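Local coordinates for protein peptidase M28 (Shewanella amazonensis SB2B, PDB 3IIB) that probably hydrolyses peptides as a zinc-dependent exopeptidase of family M28, likely with carboxypeptidase or dipeptidase activity, at residues Phe60-Glu66 / Tyr236-Val242; Ala108-Asp114 / Lys130-Ala136; Val167-Ser173 / Pro197-Asn203; Ala248-Ile254 / Glu292-Val298. One frame throughout, in Å; residues are numbered along the deposited sequence.

Interaction 1 (Phe60-Glu66 / Tyr236-Val242)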
# COMPACT_ATOMS: atom_id res chain seq x y z
N PHE A 60 1.48 -35.32 -14.28
CA PHE A 60 2.78 -35.31 -14.97
C PHE A 60 3.39 -36.70 -14.96
O PHE A 60 3.12 -37.51 -14.09
CB PHE A 60 3.74 -34.26 -14.42
CG PHE A 60 3.36 -32.84 -14.82
CD1 PHE A 60 3.57 -32.42 -16.11
CD2 PHE A 60 2.73 -32.01 -13.96
CE1 PHE A 60 3.18 -31.15 -16.49
CE2 PHE A 60 2.33 -30.72 -14.33
CZ PHE A 60 2.55 -30.29 -15.57
N ASP A 61 4.20 -36.96 -15.97
CA ASP A 61 4.77 -38.30 -16.14
C ASP A 61 5.80 -38.66 -15.07
O ASP A 61 5.84 -39.81 -14.60
CB ASP A 61 5.36 -38.44 -17.52
CG ASP A 61 4.30 -38.35 -18.61
OD1 ASP A 61 3.41 -39.19 -18.57
OD2 ASP A 61 4.34 -37.45 -19.48
N ARG A 62 6.60 -37.69 -14.66
CA ARG A 62 7.46 -37.84 -13.47
C ARG A 62 7.34 -36.59 -12.64
O ARG A 62 7.15 -35.47 -13.15
CB ARG A 62 8.94 -38.00 -13.89
CG ARG A 62 9.21 -39.28 -14.67
CD ARG A 62 10.71 -39.41 -15.06
NE ARG A 62 11.59 -39.43 -13.89
CZ ARG A 62 12.84 -38.95 -13.87
NH1 ARG A 62 13.38 -38.35 -14.94
NH2 ARG A 62 13.55 -39.04 -12.74
N VAL A 63 7.40 -36.79 -11.33
CA VAL A 63 7.38 -35.72 -10.36
C VAL A 63 8.34 -36.13 -9.27
O VAL A 63 8.19 -37.21 -8.68
CB VAL A 63 5.94 -35.45 -9.74
CG1 VAL A 63 6.00 -34.37 -8.64
CG2 VAL A 63 4.90 -35.08 -10.82
N TYR A 64 9.33 -35.29 -9.01
CA TYR A 64 10.37 -35.64 -8.03
C TYR A 64 11.05 -34.39 -7.53
O TYR A 64 10.80 -33.29 -8.03
CB TYR A 64 11.37 -36.62 -8.64
CG TYR A 64 12.05 -36.18 -9.90
CD1 TYR A 64 11.41 -36.30 -11.13
CD2 TYR A 64 13.34 -35.68 -9.89
CE1 TYR A 64 12.06 -35.91 -12.32
CE2 TYR A 64 13.97 -35.28 -11.04
CZ TYR A 64 13.34 -35.40 -12.26
OH TYR A 64 14.01 -35.03 -13.41
N LYS A 65 11.91 -34.57 -6.55
CA LYS A 65 12.63 -33.43 -6.01
C LYS A 65 14.08 -33.73 -5.76
O LYS A 65 14.46 -34.89 -5.55
CB LYS A 65 11.95 -32.92 -4.75
CG LYS A 65 11.94 -33.88 -3.58
CD LYS A 65 11.07 -33.32 -2.49
CE LYS A 65 11.41 -33.85 -1.16
NZ LYS A 65 10.95 -35.24 -0.98
N GLU A 66 14.87 -32.65 -5.70
CA GLU A 66 16.31 -32.75 -5.58
C GLU A 66 16.80 -31.78 -4.51
O GLU A 66 16.40 -30.63 -4.51
CB GLU A 66 16.96 -32.44 -6.92
CG GLU A 66 16.60 -33.52 -7.97
CD GLU A 66 17.22 -33.30 -9.34
OE1 GLU A 66 17.65 -32.17 -9.65
OE2 GLU A 66 17.24 -34.27 -10.14
N TYR A 236 14.48 -28.09 -1.58
CA TYR A 236 14.43 -28.93 -2.76
C TYR A 236 13.99 -28.16 -4.00
O TYR A 236 13.05 -27.35 -3.93
CB TYR A 236 13.43 -30.07 -2.56
CG TYR A 236 13.83 -30.99 -1.44
CD1 TYR A 236 13.45 -30.71 -0.13
CD2 TYR A 236 14.61 -32.10 -1.68
CE1 TYR A 236 13.86 -31.54 0.90
CE2 TYR A 236 15.01 -32.92 -0.66
CZ TYR A 236 14.63 -32.63 0.62
OH TYR A 236 15.01 -33.44 1.64
N ASN A 237 14.68 -28.45 -5.10
CA ASN A 237 14.18 -28.18 -6.45
C ASN A 237 13.10 -29.22 -6.72
O ASN A 237 13.32 -30.42 -6.49
CB ASN A 237 15.31 -28.30 -7.48
CG ASN A 237 16.35 -27.19 -7.36
OD1 ASN A 237 16.05 -26.06 -6.95
ND2 ASN A 237 17.58 -27.50 -7.77
N VAL A 238 11.93 -28.77 -7.17
CA VAL A 238 10.81 -29.66 -7.42
C VAL A 238 10.62 -29.73 -8.92
O VAL A 238 10.56 -28.68 -9.61
CB VAL A 238 9.53 -29.15 -6.72
CG1 VAL A 238 8.27 -29.98 -7.13
CG2 VAL A 238 9.72 -29.12 -5.21
N ILE A 239 10.55 -30.96 -9.44
CA ILE A 239 10.65 -31.17 -10.87
C ILE A 239 9.47 -32.02 -11.34
O ILE A 239 9.08 -33.03 -10.69
CB ILE A 239 11.98 -31.82 -11.23
CG1 ILE A 239 13.16 -30.87 -10.86
CG2 ILE A 239 11.97 -32.22 -12.75
CD1 ILE A 239 14.55 -31.51 -10.92
N ALA A 240 8.91 -31.60 -12.47
CA ALA A 240 7.93 -32.42 -13.20
C ALA A 240 8.27 -32.50 -14.66
O ALA A 240 8.86 -31.56 -15.25
CB ALA A 240 6.53 -31.86 -13.07
N GLU A 241 7.87 -33.61 -15.27
CA GLU A 241 8.15 -33.83 -16.67
C GLU A 241 6.93 -34.28 -17.45
O GLU A 241 6.10 -35.04 -16.96
CB GLU A 241 9.30 -34.87 -16.83
CG GLU A 241 10.63 -34.39 -16.30
CD GLU A 241 11.73 -35.42 -16.29
OE1 GLU A 241 11.52 -36.57 -16.75
OE2 GLU A 241 12.84 -35.06 -15.83
N VAL A 242 6.84 -33.73 -18.66
CA VAL A 242 6.05 -34.25 -19.74
C VAL A 242 6.98 -35.13 -20.58
O VAL A 242 7.93 -34.66 -21.17
CB VAL A 242 5.49 -33.12 -20.63
CG1 VAL A 242 4.67 -33.73 -21.80
CG2 VAL A 242 4.63 -32.13 -19.79
O HOH W 1 18.90 -29.99 -8.42
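Glu241 OE2 is held from two sides of the chain: Tyr64 OH gives it a hydrogen bond at 2.7 Å, arriving from above the carboxylate plane, and Arg296 NE of the next strand bridges to it. The other oxygen, Glu241 OE1, makes a salt bridge with Arg62 NH1 at 3.1 Å, on the syn side but well out of the carboxylate plane. The Tyr64 ring is clasped between two groups: Ile239 CB lies over one face, 4.0 Å from the ring centroid, and Arg62 NH2 over the opposite one. With chi1 at 56°, its CG sits between the backbone N and the carbonyl carbon, which swings the ring across Ile239 toward Glu241. A leucine in place of Tyr64 would probably cost OE2 its hydroxyl donor and remove the aromatic surface between Ile239 and the Arg62 guanidinium. On the other face, Lys65 CE rests over the Tyr236 ring, Lys65 NZ makes a cation-pi contact 4.8 Å from that ring's centroid, and Ala240 CB lies over a face of the Phe60 ring. Asp61 and Arg62 both oppose Glu241, a classic beta bulge that starts this antiparallel pairing of strands 62-84 and 220-242. With three donors sharing its charge, Glu241 is likely to stay ionised although buried.

Interaction 2 (Ala108-Asp114 / Lys130-Ala136); sequences ATIVRFD and KIAFIDA
Arg112 NH2 meets Asp135 OD2 on its anti lone pair at 2.8 Å, and Arg112 NE adds a weak bond to the same oxygen. The guanidinium also turns back to Asp114, just past the end of its own strand, where Arg112 NH1 reaches Asp114 OD1 in plane and nearly straight (2.7 Å, 165°). The chain is extended from CG to NE, CG being anti to the backbone N (chi1 -178°), and on the way Arg112 CG packs 3.7 Å from Phe133 CD2. Beside it Ile110 CD1 touches Phe133 CD2 at 3.9 Å, both side chains running the same way. At the start of the strands Ile131 CG1 packs on Ala108 CB, and on the other face Val111 CG2 leans on Lys130 CD (3.6 Å). A methionine in place of Arg112 would probably deprive Asp114 of this guanidinium and leave Asp135 with only the second of its two arginine partners, Arg172. That second shell fixes Asp135: Arg172 bridges to its OD1, and Asn210 of helix 203-213 bonds both its OD2 and Arg112 NE. The helix covers the face carrying Ile110 and Phe133. Beneath these groups five backbone bonds run from Thr109 O to Asp135 N, joining the parallel strands of a beta-alpha-beta unit whose crossover includes helix 116-120.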
# COMPACT_ATOMS: atom_id res chain seq x y z
N ALA A 108 20.69 6.91 16.61
CA ALA A 108 21.86 7.54 16.00
C ALA A 108 21.45 8.59 15.02
O ALA A 108 20.37 8.49 14.42
CB ALA A 108 22.72 6.50 15.27
N THR A 109 22.34 9.55 14.81
CA THR A 109 22.22 10.53 13.73
C THR A 109 22.48 9.86 12.40
O THR A 109 23.36 8.99 12.30
CB THR A 109 23.22 11.66 13.95
OG1 THR A 109 22.92 12.26 15.21
CG2 THR A 109 23.19 12.70 12.83
N ILE A 110 21.71 10.21 11.39
CA ILE A 110 21.92 9.66 10.05
C ILE A 110 22.76 10.58 9.17
O ILE A 110 22.91 11.77 9.47
CB ILE A 110 20.57 9.30 9.34
CG1 ILE A 110 19.82 10.55 8.93
CG2 ILE A 110 19.69 8.38 10.22
CD1 ILE A 110 18.69 10.30 8.00
N VAL A 111 23.34 10.01 8.13
CA VAL A 111 24.00 10.74 7.06
C VAL A 111 23.43 10.21 5.75
O VAL A 111 23.44 9.01 5.51
CB VAL A 111 25.54 10.61 7.07
CG1 VAL A 111 26.16 11.46 5.91
CG2 VAL A 111 26.13 11.01 8.40
N ARG A 112 22.93 11.13 4.93
CA ARG A 112 22.28 10.78 3.69
C ARG A 112 23.27 10.72 2.52
O ARG A 112 24.12 11.58 2.38
CB ARG A 112 21.19 11.82 3.36
CG ARG A 112 20.41 11.52 2.09
CD ARG A 112 19.46 12.67 1.71
NE ARG A 112 18.89 12.42 0.39
CZ ARG A 112 19.57 12.50 -0.76
NH1 ARG A 112 20.82 12.93 -0.78
NH2 ARG A 112 18.98 12.19 -1.92
N PHE A 113 23.09 9.71 1.67
CA PHE A 113 23.85 9.52 0.44
C PHE A 113 22.87 9.35 -0.71
O PHE A 113 21.84 8.71 -0.54
CB PHE A 113 24.78 8.30 0.59
CG PHE A 113 25.81 8.50 1.66
CD1 PHE A 113 27.00 9.17 1.36
CD2 PHE A 113 25.56 8.13 2.99
CE1 PHE A 113 27.93 9.46 2.37
CE2 PHE A 113 26.48 8.41 3.99
CZ PHE A 113 27.67 9.06 3.69
N ASP A 114 23.16 9.98 -1.85
CA ASP A 114 22.31 9.83 -3.02
C ASP A 114 22.26 8.38 -3.49
O ASP A 114 21.23 7.94 -3.98
CB ASP A 114 22.80 10.65 -4.20
CG ASP A 114 22.76 12.14 -3.99
OD1 ASP A 114 22.03 12.66 -3.13
OD2 ASP A 114 23.48 12.82 -4.74
N LYS A 130 27.25 6.71 13.51
CA LYS A 130 26.10 7.17 12.75
C LYS A 130 25.47 6.06 11.93
O LYS A 130 26.03 4.99 11.76
CB LYS A 130 26.52 8.32 11.84
CG LYS A 130 26.91 9.59 12.64
CD LYS A 130 27.23 10.77 11.77
CE LYS A 130 27.35 12.04 12.57
NZ LYS A 130 27.86 13.17 11.72
N ILE A 131 24.29 6.35 11.42
CA ILE A 131 23.60 5.41 10.55
C ILE A 131 23.62 5.98 9.13
O ILE A 131 23.24 7.14 8.93
CB ILE A 131 22.17 5.19 11.04
CG1 ILE A 131 22.17 4.29 12.30
CG2 ILE A 131 21.25 4.56 9.93
CD1 ILE A 131 20.80 4.17 13.01
N ALA A 132 24.05 5.18 8.16
CA ALA A 132 24.00 5.60 6.76
C ALA A 132 22.57 5.52 6.27
O ALA A 132 21.86 4.61 6.66
CB ALA A 132 24.92 4.72 5.87
N PHE A 133 22.19 6.46 5.40
CA PHE A 133 20.89 6.47 4.71
C PHE A 133 21.15 6.62 3.21
O PHE A 133 21.58 7.68 2.76
CB PHE A 133 19.99 7.58 5.31
CG PHE A 133 18.74 7.90 4.51
CD1 PHE A 133 17.91 6.89 3.98
CD2 PHE A 133 18.41 9.23 4.25
CE1 PHE A 133 16.78 7.21 3.22
CE2 PHE A 133 17.28 9.56 3.53
CZ PHE A 133 16.48 8.55 2.99
N ILE A 134 20.92 5.56 2.44
CA ILE A 134 20.99 5.63 1.00
C ILE A 134 19.60 5.95 0.48
O ILE A 134 18.65 5.20 0.76
CB ILE A 134 21.46 4.30 0.35
CG1 ILE A 134 22.87 3.91 0.79
CG2 ILE A 134 21.31 4.39 -1.23
CD1 ILE A 134 23.39 2.51 0.28
N ASP A 135 19.47 7.07 -0.24
CA ASP A 135 18.18 7.59 -0.65
C ASP A 135 17.81 7.31 -2.12
O ASP A 135 16.76 7.77 -2.58
CB ASP A 135 18.13 9.09 -0.41
CG ASP A 135 16.76 9.69 -0.68
OD1 ASP A 135 15.74 9.17 -0.18
OD2 ASP A 135 16.72 10.71 -1.40
N ALA A 136 18.61 6.54 -2.84
CA ALA A 136 18.38 6.39 -4.28
C ALA A 136 16.95 5.93 -4.60
O ALA A 136 16.52 4.92 -4.11
CB ALA A 136 19.37 5.41 -4.90
O HOH W 2 24.90 13.80 10.06

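Interaction 3 (Val167-Ser173 / Pro197-Asn203); sequences VGIIIRS and PAAAISN
Ile201 O takes two donors from Ser173. The backbone N of Ser173 approaches Ile201 O nearly in line with the C=O at 3.0 Å, whereas Ser173 OG comes from above the carbonyl plane at 2.7 Å. OG lies beside the serine's own backbone N (chi1 -78°), which lets the residue close this double grip, and OG in turn accepts from the backbone N of His183. One residue earlier, Arg172 NH1 bonds Asn203 OD1 at 2.9 Å; the oxygen lies in the guanidinium plane and is met on a lone pair. A bend at chi3 (-70°) folds the arginine over, and its CG and CD also lie against that oxygen. The remaining nitrogens are taken as well: NE bridges to Asp135 and NH2 to Asp207 of helix 203-213. Four further backbone bonds, from Ile169 N to Pro197 O through Ile201 N to Ile171 O, join the neighbouring parallel strands 168-172 and 198-201 of the mixed sheet. Isoleucines face alanines on one side, Ile169 CG2 pressing on Ala198 CB at 3.5 Å and Ile171 CG1 on Ala200 CB at 3.8 Å; on the other, Ile170 CD1 meets Ile201 CD1 at 4.1 Å. Strand 198-201 runs straight into helix 203-213, whose N-cap is Ser202, its OG also bonded to Asp205 OD2. Ile201 O, Ser173 OG and the Arg172 nitrogens are thus satisfied though buried, and the two acids around Arg172 probably balance its charge.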
# COMPACT_ATOMS: atom_id res chain seq x y z
N VAL A 167 27.14 2.39 12.29
CA VAL A 167 26.66 1.39 13.22
C VAL A 167 25.37 0.76 12.69
O VAL A 167 24.82 -0.12 13.33
CB VAL A 167 26.42 1.98 14.61
CG1 VAL A 167 27.74 2.34 15.24
CG2 VAL A 167 25.48 3.22 14.56
N GLY A 168 24.90 1.26 11.54
CA GLY A 168 23.70 0.74 10.90
C GLY A 168 23.46 1.38 9.55
O GLY A 168 24.08 2.39 9.22
N ILE A 169 22.53 0.81 8.77
CA ILE A 169 22.13 1.43 7.52
C ILE A 169 20.62 1.32 7.37
O ILE A 169 20.00 0.31 7.73
CB ILE A 169 22.85 0.83 6.32
CG1 ILE A 169 22.39 1.48 5.02
CG2 ILE A 169 22.65 -0.71 6.21
CD1 ILE A 169 23.31 1.10 3.84
N ILE A 170 20.02 2.43 6.91
CA ILE A 170 18.68 2.38 6.36
C ILE A 170 18.75 2.77 4.91
O ILE A 170 19.52 3.66 4.54
CB ILE A 170 17.66 3.31 7.09
CG1 ILE A 170 18.21 4.70 7.29
CG2 ILE A 170 17.22 2.67 8.48
CD1 ILE A 170 17.11 5.81 7.62
N ILE A 171 17.91 2.14 4.09
CA ILE A 171 17.80 2.52 2.69
C ILE A 171 16.36 2.89 2.32
O ILE A 171 15.39 2.37 2.88
CB ILE A 171 18.33 1.41 1.72
CG1 ILE A 171 17.41 0.17 1.67
CG2 ILE A 171 19.81 1.11 2.02
CD1 ILE A 171 17.83 -0.85 0.57
N ARG A 172 16.23 3.80 1.37
CA ARG A 172 14.98 3.91 0.66
C ARG A 172 14.72 2.60 -0.07
O ARG A 172 15.55 2.13 -0.84
CB ARG A 172 15.00 5.04 -0.38
CG ARG A 172 13.72 5.15 -1.23
CD ARG A 172 13.86 6.23 -2.32
NE ARG A 172 13.89 7.58 -1.77
CZ ARG A 172 12.81 8.33 -1.54
NH1 ARG A 172 11.57 7.89 -1.85
NH2 ARG A 172 12.96 9.55 -1.03
N SER A 173 13.55 2.03 0.21
CA SER A 173 13.13 0.78 -0.41
C SER A 173 13.38 0.80 -1.89
O SER A 173 13.13 1.82 -2.57
CB SER A 173 11.65 0.53 -0.15
OG SER A 173 11.43 0.04 1.17
N PRO A 197 23.33 -3.83 11.58
CA PRO A 197 21.90 -3.88 11.25
C PRO A 197 21.57 -3.07 10.01
O PRO A 197 22.11 -1.98 9.81
CB PRO A 197 21.23 -3.28 12.48
CG PRO A 197 22.21 -3.33 13.53
CD PRO A 197 23.56 -3.25 12.91
N ALA A 198 20.66 -3.59 9.20
CA ALA A 198 20.39 -3.07 7.87
C ALA A 198 18.89 -3.21 7.60
O ALA A 198 18.37 -4.32 7.70
CB ALA A 198 21.17 -3.86 6.81
N ALA A 199 18.22 -2.11 7.26
CA ALA A 199 16.79 -2.07 7.06
C ALA A 199 16.44 -1.18 5.88
O ALA A 199 17.21 -0.30 5.51
CB ALA A 199 16.11 -1.55 8.31
N ALA A 200 15.28 -1.45 5.30
CA ALA A 200 14.67 -0.59 4.28
C ALA A 200 13.46 0.11 4.88
O ALA A 200 12.71 -0.49 5.67
CB ALA A 200 14.24 -1.42 3.07
N ILE A 201 13.28 1.38 4.51
CA ILE A 201 12.12 2.15 4.92
C ILE A 201 11.27 2.42 3.70
O ILE A 201 11.74 2.29 2.56
CB ILE A 201 12.47 3.44 5.67
CG1 ILE A 201 13.17 4.47 4.75
CG2 ILE A 201 13.29 3.13 6.92
CD1 ILE A 201 13.66 5.76 5.46
N SER A 202 9.98 2.69 3.94
CA SER A 202 9.07 2.92 2.84
C SER A 202 9.50 4.16 2.10
O SER A 202 10.16 5.03 2.64
CB SER A 202 7.60 3.09 3.29
OG SER A 202 7.35 4.33 3.93
N ASN A 203 9.10 4.22 0.84
CA ASN A 203 9.32 5.41 0.03
C ASN A 203 8.79 6.73 0.65
O ASN A 203 9.55 7.68 0.72
CB ASN A 203 8.83 5.15 -1.39
CG ASN A 203 9.93 4.54 -2.25
OD1 ASN A 203 10.85 5.24 -2.67
ND2 ASN A 203 9.91 3.22 -2.40

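Interaction 4 (Ala248-Ile254 / Glu292-Val298)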
# COMPACT_ATOMS: atom_id res chain seq x y z
N ALA A 248 13.44 -38.06 -26.44
CA ALA A 248 13.08 -37.98 -25.02
C ALA A 248 14.31 -37.69 -24.16
O ALA A 248 14.18 -37.19 -23.06
CB ALA A 248 12.37 -39.25 -24.55
N ASP A 249 15.49 -38.04 -24.66
CA ASP A 249 16.76 -37.77 -23.93
C ASP A 249 17.16 -36.29 -23.93
O ASP A 249 18.05 -35.88 -23.19
CB ASP A 249 17.93 -38.61 -24.51
CG ASP A 249 18.19 -38.35 -25.98
OD1 ASP A 249 17.23 -38.18 -26.75
OD2 ASP A 249 19.38 -38.36 -26.40
N GLU A 250 16.50 -35.50 -24.76
CA GLU A 250 16.74 -34.08 -24.80
C GLU A 250 15.65 -33.36 -24.00
O GLU A 250 14.51 -33.79 -23.97
CB GLU A 250 16.71 -33.58 -26.23
CG GLU A 250 17.74 -34.25 -27.09
CD GLU A 250 17.80 -33.71 -28.50
OE1 GLU A 250 17.68 -32.48 -28.69
OE2 GLU A 250 17.98 -34.55 -29.42
N ILE A 251 16.06 -32.28 -23.34
CA ILE A 251 15.23 -31.58 -22.37
C ILE A 251 14.99 -30.13 -22.76
O ILE A 251 15.93 -29.41 -23.07
CB ILE A 251 15.90 -31.57 -20.99
CG1 ILE A 251 16.02 -33.00 -20.45
CG2 ILE A 251 15.12 -30.70 -20.03
CD1 ILE A 251 17.33 -33.22 -19.75
N VAL A 252 13.73 -29.73 -22.76
CA VAL A 252 13.35 -28.32 -22.79
C VAL A 252 12.96 -28.00 -21.36
O VAL A 252 12.03 -28.60 -20.79
CB VAL A 252 12.16 -28.09 -23.72
CG1 VAL A 252 11.62 -26.65 -23.56
CG2 VAL A 252 12.58 -28.42 -25.18
N LEU A 253 13.68 -27.07 -20.75
CA LEU A 253 13.47 -26.72 -19.35
C LEU A 253 12.71 -25.40 -19.27
O LEU A 253 13.16 -24.38 -19.82
CB LEU A 253 14.83 -26.58 -18.66
CG LEU A 253 14.92 -26.45 -17.14
CD1 LEU A 253 16.35 -26.64 -16.67
CD2 LEU A 253 14.39 -25.13 -16.65
N ILE A 254 11.59 -25.41 -18.57
CA ILE A 254 10.88 -24.17 -18.30
C ILE A 254 10.73 -24.09 -16.78
O ILE A 254 10.32 -25.05 -16.11
CB ILE A 254 9.52 -24.08 -19.07
CG1 ILE A 254 8.60 -25.26 -18.74
CG2 ILE A 254 9.76 -23.87 -20.66
CD1 ILE A 254 7.19 -25.13 -19.42
N GLU A 292 8.47 -34.27 -29.07
CA GLU A 292 9.67 -35.05 -29.36
C GLU A 292 10.61 -35.06 -28.17
O GLU A 292 11.09 -36.13 -27.74
CB GLU A 292 10.35 -34.54 -30.61
CG GLU A 292 9.47 -34.76 -31.84
CD GLU A 292 10.10 -34.21 -33.12
OE1 GLU A 292 11.20 -33.67 -33.05
OE2 GLU A 292 9.46 -34.31 -34.20
N ARG A 293 10.90 -33.89 -27.64
CA ARG A 293 11.77 -33.77 -26.45
C ARG A 293 10.97 -33.88 -25.17
O ARG A 293 9.80 -33.57 -25.15
CB ARG A 293 12.53 -32.45 -26.44
CG ARG A 293 13.42 -32.23 -27.65
CD ARG A 293 14.31 -30.99 -27.60
NE ARG A 293 15.24 -31.08 -28.71
CZ ARG A 293 15.01 -30.65 -29.96
NH1 ARG A 293 13.93 -29.91 -30.24
NH2 ARG A 293 15.88 -30.92 -30.93
N THR A 294 11.66 -34.23 -24.09
CA THR A 294 11.08 -34.14 -22.76
C THR A 294 10.95 -32.67 -22.36
O THR A 294 11.85 -31.89 -22.62
CB THR A 294 11.93 -34.91 -21.77
OG1 THR A 294 11.90 -36.30 -22.15
CG2 THR A 294 11.43 -34.69 -20.33
N ILE A 295 9.80 -32.29 -21.79
CA ILE A 295 9.64 -30.96 -21.22
C ILE A 295 9.74 -31.07 -19.72
O ILE A 295 8.96 -31.79 -19.09
CB ILE A 295 8.32 -30.32 -21.64
CG1 ILE A 295 8.34 -30.09 -23.16
CG2 ILE A 295 8.03 -29.00 -20.87
CD1 ILE A 295 6.91 -29.88 -23.81
N ARG A 296 10.67 -30.34 -19.14
CA ARG A 296 10.93 -30.42 -17.72
C ARG A 296 10.58 -29.08 -17.05
O ARG A 296 11.16 -28.03 -17.39
CB ARG A 296 12.40 -30.80 -17.47
CG ARG A 296 12.72 -30.91 -15.97
CD ARG A 296 14.15 -31.32 -15.70
NE ARG A 296 14.37 -32.71 -16.11
CZ ARG A 296 15.57 -33.27 -16.30
NH1 ARG A 296 16.70 -32.56 -16.15
NH2 ARG A 296 15.64 -34.54 -16.64
N VAL A 297 9.60 -29.12 -16.12
CA VAL A 297 9.26 -27.98 -15.29
C VAL A 297 10.16 -28.03 -14.08
O VAL A 297 10.20 -29.04 -13.39
CB VAL A 297 7.78 -27.99 -14.86
CG1 VAL A 297 7.48 -26.89 -13.81
CG2 VAL A 297 6.85 -27.79 -16.08
N VAL A 298 10.92 -26.97 -13.83
CA VAL A 298 11.76 -26.93 -12.63
C VAL A 298 11.31 -25.77 -11.78
O VAL A 298 11.31 -24.61 -12.24
CB VAL A 298 13.28 -26.81 -12.93
CG1 VAL A 298 14.06 -26.85 -11.64
CG2 VAL A 298 13.70 -27.89 -13.88
O HOH W 3 17.98 -33.28 -31.81
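Strands 251-254 and 293-298 run parallel with their short axes 24° apart, tied by alternating backbone bonds from Thr294 N to Glu250 O through Val298 N to Ile254 O. Before them, where the chain turns a corner at Asp249 and Glu250, Thr294 OG1 donates to Ala248 O on a lone pair at 2.6 Å. At the same end Arg293 grips Glu250 side-on, Arg293 NE at 2.8 Å and NH2 at 3.3 Å both meeting Glu250 OE1 from one face of the carboxylate, which stands 52° from the guanidinium plane. A water joins Glu250 OE2 to Arg293 NH2, and Arg293 NH1 bonds carbonyls at the end of helix 413-432. Ile251, in the modelled one of its two conformers, lies over one face of the Arg296 guanidinium. Arg296, bent at chi3 (-69°), bridges to Glu320. Further on, Leu253 CG meets Val298 CG2 at 3.8 Å. On the other face Ile254 CG1 packs on Val297 CG2 at 4.1 Å, under helix 267-285, which completes this beta-alpha-beta unit. Charge is therefore paired at the strand start and beside Ile251, while apolar packing takes over toward the end that leads to the zinc ligand His257.

All four contacts belong to one extended mixed sheet, yet they gather in two distant pairs, about 39 to 49 Å apart between centres and on opposite sides of the chain's centre. Interactions 1 and 4 touch, since strands 220-242 and 293-300 are neighbours; Ala240 O lies 2.7 Å from Val297 N. Interactions 2 and 3 likewise abut through the neighbouring strands 131-134 and 168-172. Interaction 1 alone is antiparallel. Interactions 3 and 4 are buried, whereas 1 and 2 are only partly so and include exposed charged residues. Interaction 3 pairs isoleucines with alanines, while interaction 4 sets branched aliphatics against one another beyond its salt bridge.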